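Side-chain contacts in polyketide synthase (PDB 4GOX), which probably transfers a sulfo group from PAPS to a pathway intermediate, as the sulfotransferase domain of a cyanobacterial olefin synthase: residues A[107-110]-A[111-115]; A[139-142]-A[143-147]; A[235-238]-A[239-242]. All blocks are in the same frame, centred on the assembly; numbering follows the deposited sequence.

Contact 1 of 3, residues A[107-110]-A[111-115]; sequences TPIA and DIYAY
Ile109 sets its CG2 methyl beside the CD1-CE1 bond of the Tyr113 ring, one helical turn further on, obliquely and not squarely over the ring, with Ile109 CG2 3.6 Å from Tyr113 CE1 and only slightly farther from CD1. The two side chains run at a slant to each other. With chi1 of Ile109 at -70°, CG1 sits beside the backbone N and CG2 is anti to it; CG2 is the branch that meets the tyrosine. At the far end of the ring the Tyr113 hydroxyl is hydrogen-bonded to Asp127 OD1, which anchors the polar end of the ring.

On another side of the turn, Thr107 CG2 comes within 3.7 Å of Ile112 CD1, the two side chains crossing at about a right angle. Thr107 OG1 is hydrogen-bonded to Trp102 O, while CG2 packs on Ile112 and Asp111. Pro108 and Asp111 point the same way and lie alongside each other, Pro108 CD being 3.6 Å from Asp111 OD2, a van der Waals contact between two exposed residues.

The backbone evidence marks a helix start. Asp111 N bonds to Pro108 O at 2.9 Å, but with a bent N-H...O angle of 132°, whereas Ile112 N reaches the same oxygen only weakly. Regular i to i+4 bonding follows: Tyr113 N to Ile109 O is 3.1 Å and nearly straight at 165°. Pro108 thus occupies the N-cap of helix 109-119, and the contact forms the N-terminal turns of that helix, with i/i+4 side-chain packing on its buried side.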
loop_
_atom_site.group_PDB
_atom_site.type_symbol
_atom_site.label_atom_id
_atom_site.label_comp_id
_atom_site.label_asym_id
_atom_site.label_seq_id
_atom_site.Cartn_x
_atom_site.Cartn_y
_atom_site.Cartn_z
ATOM N N THR A 107 9.814 18.204 10.729
ATOM C CA THR A 107 8.512 18.464 10.140
ATOM C C THR A 107 7.489 17.354 10.437
ATOM O O THR A 107 7.746 16.203 10.112
ATOM C CB THR A 107 8.656 18.835 8.655
ATOM O OG1 THR A 107 9.556 19.946 8.555
ATOM C CG2 THR A 107 7.325 19.192 8.019
ATOM N N PRO A 108 6.346 17.704 11.081
ATOM C CA PRO A 108 5.320 16.692 11.378
ATOM C C PRO A 108 4.828 15.990 10.117
ATOM O O PRO A 108 4.660 16.626 9.061
ATOM C CB PRO A 108 4.198 17.511 12.021
ATOM C CG PRO A 108 4.875 18.728 12.574
ATOM C CD PRO A 108 5.954 19.038 11.597
ATOM N N ILE A 109 4.613 14.668 10.219
ATOM C CA ILE A 109 4.127 13.848 9.105
ATOM C C ILE A 109 2.766 14.364 8.596
ATOM O O ILE A 109 2.503 14.318 7.384
ATOM C CB ILE A 109 4.168 12.349 9.516
ATOM C CG1 ILE A 109 5.618 11.801 9.647
ATOM C CG2 ILE A 109 3.173 11.437 8.799
ATOM C CD1 ILE A 109 6.491 11.741 8.493
ATOM N N ALA A 110 1.944 14.915 9.513
ATOM C CA ALA A 110 0.649 15.528 9.198
ATOM C C ALA A 110 0.836 16.604 8.109
ATOM O O ALA A 110 0.002 16.726 7.208
ATOM C CB ALA A 110 0.070 16.175 10.451
ATOM N N ASP A 111 1.948 17.365 8.209
ATOM C CA ASP A 111 2.325 18.443 7.294
ATOM C C ASP A 111 2.786 17.922 5.947
ATOM O O ASP A 111 2.461 18.547 4.944
ATOM C CB ASP A 111 3.387 19.357 7.936
ATOM C CG ASP A 111 2.888 20.188 9.101
ATOM O OD1 ASP A 111 1.693 20.069 9.455
ATOM O OD2 ASP A 111 3.681 20.974 9.644
ATOM N N ILE A 112 3.518 16.771 5.917
ATOM C CA ILE A 112 3.987 16.130 4.685
ATOM C C ILE A 112 2.788 15.651 3.844
ATOM O O ILE A 112 2.771 15.869 2.636
ATOM C CB ILE A 112 5.047 15.021 4.945
ATOM C CG1 ILE A 112 6.178 15.512 5.866
ATOM C CG2 ILE A 112 5.607 14.441 3.656
ATOM C CD1 ILE A 112 7.056 16.740 5.325
ATOM N N TYR A 113 1.769 15.044 4.495
ATOM C CA TYR A 113 0.553 14.618 3.814
ATOM C C TYR A 113 -0.190 15.823 3.230
ATOM O O TYR A 113 -0.546 15.775 2.055
ATOM C CB TYR A 113 -0.358 13.788 4.735
ATOM C CG TYR A 113 0.060 12.336 4.864
ATOM C CD1 TYR A 113 0.495 11.817 6.086
ATOM C CD2 TYR A 113 -0.022 11.467 3.778
ATOM C CE1 TYR A 113 0.828 10.466 6.222
ATOM C CE2 TYR A 113 0.331 10.121 3.896
ATOM C CZ TYR A 113 0.738 9.620 5.124
ATOM O OH TYR A 113 1.112 8.302 5.222
ATOM N N ALA A 114 -0.395 16.906 4.022
ATOM C CA ALA A 114 -1.082 18.129 3.567
ATOM C C ALA A 114 -0.331 18.786 2.399
ATOM O O ALA A 114 -0.966 19.282 1.457
ATOM C CB ALA A 114 -1.252 19.115 4.712
ATOM N N TYR A 115 1.018 18.717 2.434
ATOM C CA TYR A 115 1.895 19.218 1.384
ATOM C C TYR A 115 1.677 18.420 0.100
ATOM O O TYR A 115 1.481 19.016 -0.954
ATOM C CB TYR A 115 3.364 19.091 1.808
ATOM C CG TYR A 115 4.347 19.698 0.828
ATOM C CD1 TYR A 115 4.633 21.063 0.849
ATOM C CD2 TYR A 115 5.026 18.900 -0.093
ATOM C CE1 TYR A 115 5.547 21.626 -0.042
ATOM C CE2 TYR A 115 5.948 19.451 -0.985
ATOM C CZ TYR A 115 6.201 20.816 -0.957
ATOM O OH TYR A 115 7.122 21.366 -1.810
#

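Contact 2 of 3, residues A[139-142]-A[143-147]; sequences LDHS and EILFD
Ser142 and His141 lose the most surface here, and each meets a residue one turn ahead. The His141 imidazole carries Leu145 CD1 over the middle of one face: the methyl is 3.7 Å from the ring centroid and 12° off the ring normal, a well-centred CH-pi contact. Leu145 CG and CD2 extend the overlap toward the CD2-NE2 side. His141 CG lies opposite the backbone N (chi1 -159°), which swings the ring forward along the helix to the leucine. Its rotation is further fixed by ND1, hydrogen-bonded to Leu59 O, and by a ring stack with Trp15.

Ser142 works through both its oxygens. Its carbonyl O accepts from Phe146 N at 2.9 Å and also lies 3.3 Å from Phe146 CD2. The hydroxyl OG is 3.6 Å from that same Phe146 CD2. Ser142 OG and Glu143 OE2 are both hydrogen-bonded to Tyr151 OH, which ties two consecutive residues of the helix together, and Glu143 OE2 also forms a salt bridge with Arg207.

In the main chain, Leu145 N is bonded to His141 O at 3.0 Å, one i to i+4 step before the bond from Phe146 to Ser142. Phe146 is the first residue to leave helical phi/psi, although its N still makes that bond.

Through Phe146 and Ser142 this part of helix 136-145 rests on Phe28 of strand 26-30, while Leu139 and Glu143 pack against helix 181-202 and Ile144 against Trp15 in a loop.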
loop_
_atom_site.group_PDB
_atom_site.type_symbol
_atom_site.label_atom_id
_atom_site.label_comp_id
_atom_site.label_asym_id
_atom_site.label_seq_id
_atom_site.Cartn_x
_atom_site.Cartn_y
_atom_site.Cartn_z
ATOM N N LEU A 139 -1.678 1.959 11.760
ATOM C CA LEU A 139 -2.992 2.161 11.148
ATOM C C LEU A 139 -3.811 3.185 11.935
ATOM O O LEU A 139 -4.479 4.010 11.311
ATOM C CB LEU A 139 -3.763 0.823 11.097
ATOM C CG LEU A 139 -3.193 -0.305 10.200
ATOM C CD1 LEU A 139 -4.170 -1.486 10.143
ATOM C CD2 LEU A 139 -2.900 0.193 8.769
ATOM N N ASP A 140 -3.761 3.138 13.317
ATOM C CA ASP A 140 -4.449 4.098 14.192
ATOM C C ASP A 140 -4.026 5.543 13.877
ATOM O O ASP A 140 -4.817 6.466 14.090
ATOM C CB ASP A 140 -4.156 3.799 15.685
ATOM C CG ASP A 140 -4.822 2.534 16.214
ATOM O OD1 ASP A 140 -5.760 2.032 15.558
ATOM O OD2 ASP A 140 -4.403 2.046 17.275
ATOM N N HIS A 141 -2.786 5.751 13.397
ATOM C CA HIS A 141 -2.299 7.113 13.076
ATOM C C HIS A 141 -3.150 7.800 12.000
ATOM O O HIS A 141 -3.336 9.018 12.050
ATOM C CB HIS A 141 -0.846 7.072 12.616
ATOM C CG HIS A 141 -0.105 8.368 12.741
ATOM N ND1 HIS A 141 1.102 8.554 12.107
ATOM C CD2 HIS A 141 -0.416 9.493 13.430
ATOM C CE1 HIS A 141 1.501 9.770 12.441
ATOM N NE2 HIS A 141 0.622 10.363 13.252
ATOM N N SER A 142 -3.696 7.018 11.054
ATOM C CA SER A 142 -4.501 7.563 9.956
ATOM C C SER A 142 -5.805 8.180 10.455
ATOM O O SER A 142 -6.122 9.309 10.091
ATOM C CB SER A 142 -4.767 6.504 8.896
ATOM O OG SER A 142 -5.602 7.047 7.888
ATOM N N GLU A 143 -6.536 7.460 11.308
ATOM C CA GLU A 143 -7.778 7.969 11.869
ATOM C C GLU A 143 -7.542 9.176 12.777
ATOM O O GLU A 143 -8.434 10.020 12.895
ATOM C CB GLU A 143 -8.587 6.854 12.551
ATOM C CG GLU A 143 -9.180 5.895 11.519
ATOM C CD GLU A 143 -10.167 6.544 10.561
ATOM O OE1 GLU A 143 -11.208 7.050 11.038
ATOM O OE2 GLU A 143 -9.891 6.573 9.340
ATOM N N ILE A 144 -6.324 9.295 13.359
ATOM C CA ILE A 144 -5.932 10.459 14.150
ATOM C C ILE A 144 -5.684 11.678 13.235
ATOM O O ILE A 144 -6.144 12.775 13.540
ATOM C CB ILE A 144 -4.734 10.117 15.102
ATOM C CG1 ILE A 144 -5.273 9.456 16.400
ATOM C CG2 ILE A 144 -3.881 11.355 15.453
ATOM C CD1 ILE A 144 -4.333 8.528 17.122
ATOM N N LEU A 145 -4.984 11.482 12.110
ATOM C CA LEU A 145 -4.617 12.575 11.189
ATOM C C LEU A 145 -5.690 13.059 10.213
ATOM O O LEU A 145 -5.679 14.236 9.854
ATOM C CB LEU A 145 -3.365 12.207 10.363
ATOM C CG LEU A 145 -2.058 11.911 11.109
ATOM C CD1 LEU A 145 -1.021 11.349 10.143
ATOM C CD2 LEU A 145 -1.522 13.154 11.842
ATOM N N PHE A 146 -6.567 12.158 9.747
ATOM C CA PHE A 146 -7.539 12.445 8.685
ATOM C C PHE A 146 -8.997 12.245 9.042
ATOM O O PHE A 146 -9.340 11.308 9.765
ATOM C CB PHE A 146 -7.223 11.573 7.461
ATOM C CG PHE A 146 -5.780 11.609 7.024
ATOM C CD1 PHE A 146 -5.271 12.707 6.333
ATOM C CD2 PHE A 146 -4.939 10.524 7.258
ATOM C CE1 PHE A 146 -3.938 12.738 5.926
ATOM C CE2 PHE A 146 -3.614 10.552 6.834
ATOM C CZ PHE A 146 -3.121 11.662 6.180
ATOM N N ASP A 147 -9.864 13.076 8.446
ATOM C CA ASP A 147 -11.315 13.002 8.613
ATOM C C ASP A 147 -11.911 12.020 7.632
ATOM O O ASP A 147 -12.831 11.283 7.984
ATOM C CB ASP A 147 -11.954 14.373 8.305
ATOM C CG ASP A 147 -12.034 15.378 9.440
ATOM O OD1 ASP A 147 -12.324 16.562 9.157
ATOM O OD2 ASP A 147 -11.882 14.966 10.622
#

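Contact 3 of 3, residues A[235-238]-A[239-242]; sequences FDEA and LLNP
Apolar contact centres on Phe235, whose ring is met by two leucines. Leu240 CD1 approaches the ring at its edge, near its plane, 3.7 Å from Phe235 CZ, and the two side chains stand roughly perpendicular. Leu239 CD1 lies 3.8 Å from Phe235 CD1, coming at a slant. With CG of Phe235 anti to the backbone N (chi1 173°), the ring reaches the two leucines. Leu240 CD1 is also flanked by the carboxylate of Glu237, at 3.8 Å from OE2; the other oxygen, OE1, lies at the phenyl edge and forms a salt bridge with Arg221, a residue of helix 220-231.

The hydrogen bonds are those of a short 3-10 turn opened by an Asx turn. Asp236 OD2 accepts from Ala238 N at 2.9 Å through the lone pair directed away from OD1, and this side-chain bond makes the Asx turn. Asp236 O then receives Leu239 N, Glu237 O receives Leu240 N at 3.0 Å, and Ala238 O receives Asn241 N at 3.0 Å. All three are i to i+3 bonds, the spacing of a 3-10 helix. Ala238 O has a second donor in Arg247 NH2.

Among the remaining polar approaches, the Asn241 amide folds back so that ND2 lies 3.0 Å from Glu237 O. Outside the turn, Leu239 packs on Cys228 of helix 220-231 and on Leu44 of helix 37-45, and Pro242 touches Leu39 and Val42 of the latter helix.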
loop_
_atom_site.group_PDB
_atom_site.type_symbol
_atom_site.label_atom_id
_atom_site.label_comp_id
_atom_site.label_asym_id
_atom_site.label_seq_id
_atom_site.Cartn_x
_atom_site.Cartn_y
_atom_site.Cartn_z
ATOM N N PHE A 235 -13.878 5.307 -14.449
ATOM C CA PHE A 235 -12.915 4.317 -14.921
ATOM C C PHE A 235 -12.168 4.927 -16.120
ATOM O O PHE A 235 -12.754 5.670 -16.896
ATOM C CB PHE A 235 -13.613 2.989 -15.302
ATOM C CG PHE A 235 -12.702 1.967 -15.947
ATOM C CD1 PHE A 235 -11.956 1.088 -15.172
ATOM C CD2 PHE A 235 -12.577 1.898 -17.333
ATOM C CE1 PHE A 235 -11.090 0.165 -15.768
ATOM C CE2 PHE A 235 -11.709 0.977 -17.928
ATOM C CZ PHE A 235 -10.980 0.112 -17.145
ATOM N N ASP A 236 -10.865 4.657 -16.217
ATOM C CA ASP A 236 -9.994 5.122 -17.293
ATOM C C ASP A 236 -9.221 3.904 -17.767
ATOM O O ASP A 236 -8.730 3.129 -16.947
ATOM C CB ASP A 236 -9.028 6.199 -16.767
ATOM C CG ASP A 236 -8.209 6.884 -17.840
ATOM O OD1 ASP A 236 -8.356 8.112 -18.004
ATOM O OD2 ASP A 236 -7.403 6.198 -18.499
ATOM N N GLU A 237 -9.085 3.765 -19.082
ATOM C CA GLU A 237 -8.411 2.653 -19.763
ATOM C C GLU A 237 -6.954 2.463 -19.355
ATOM O O GLU A 237 -6.472 1.331 -19.375
ATOM C CB GLU A 237 -8.522 2.794 -21.298
ATOM C CG GLU A 237 -9.894 2.446 -21.854
ATOM C CD GLU A 237 -10.380 1.022 -21.657
ATOM O OE1 GLU A 237 -11.582 0.850 -21.354
ATOM O OE2 GLU A 237 -9.569 0.078 -21.817
ATOM N N ALA A 238 -6.253 3.567 -19.002
ATOM C CA ALA A 238 -4.852 3.562 -18.571
ATOM C C ALA A 238 -4.640 2.646 -17.365
ATOM O O ALA A 238 -3.549 2.104 -17.202
ATOM C CB ALA A 238 -4.402 4.973 -18.238
ATOM N N LEU A 239 -5.696 2.436 -16.554
ATOM C CA LEU A 239 -5.659 1.539 -15.390
ATOM C C LEU A 239 -5.286 0.124 -15.803
ATOM O O LEU A 239 -4.702 -0.604 -15.006
ATOM C CB LEU A 239 -7.022 1.482 -14.686
ATOM C CG LEU A 239 -7.518 2.732 -13.962
ATOM C CD1 LEU A 239 -8.923 2.526 -13.500
ATOM C CD2 LEU A 239 -6.633 3.100 -12.788
ATOM N N LEU A 240 -5.651 -0.272 -17.035
ATOM C CA LEU A 240 -5.399 -1.618 -17.546
ATOM C C LEU A 240 -4.035 -1.784 -18.208
ATOM O O LEU A 240 -3.705 -2.891 -18.650
ATOM C CB LEU A 240 -6.531 -2.049 -18.511
ATOM C CG LEU A 240 -7.961 -2.082 -17.933
ATOM C CD1 LEU A 240 -8.963 -2.412 -19.004
ATOM C CD2 LEU A 240 -8.087 -3.092 -16.788
ATOM N N ASN A 241 -3.238 -0.704 -18.279
ATOM C CA ASN A 241 -1.939 -0.759 -18.946
ATOM C C ASN A 241 -0.811 -0.300 -18.026
ATOM O O ASN A 241 -0.187 0.727 -18.308
ATOM C CB ASN A 241 -1.991 0.041 -20.252
ATOM C CG ASN A 241 -3.080 -0.432 -21.185
ATOM O OD1 ASN A 241 -2.912 -1.407 -21.928
ATOM N ND2 ASN A 241 -4.244 0.213 -21.118
ATOM N N PRO A 242 -0.527 -1.058 -16.931
ATOM C CA PRO A 242 0.505 -0.625 -15.973
ATOM C C PRO A 242 1.908 -0.544 -16.530
ATOM O O PRO A 242 2.729 0.192 -15.983
ATOM C CB PRO A 242 0.416 -1.676 -14.848
ATOM C CG PRO A 242 -0.240 -2.829 -15.419
ATOM C CD PRO A 242 -1.181 -2.304 -16.461
#

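In the fold
Contacts 1 and 2 are neighbours, their centres 13 Å apart, and they meet directly: Tyr113 CG packs 3.5 Å from Phe146 CZ, and Ala110 CB lies 3.7 Å from Leu145 CD2. The N-terminal part of helix 109-119 and the 139-147 part of the chain, on helix 136-145, thus join where strand 26-30 of the parallel sheet touches both Tyr113 and Phe146. Contact 3 stands apart, its centre about 30 Å from each of the other two and its nearest atoms about 19 Å from contact 1 and 21 Å from contact 2. It lies near the nucleotide: the side chain of Pro242, at its end, is about 6 Å from the bound adenosine-3'-5'-diphosphate, close but not in contact.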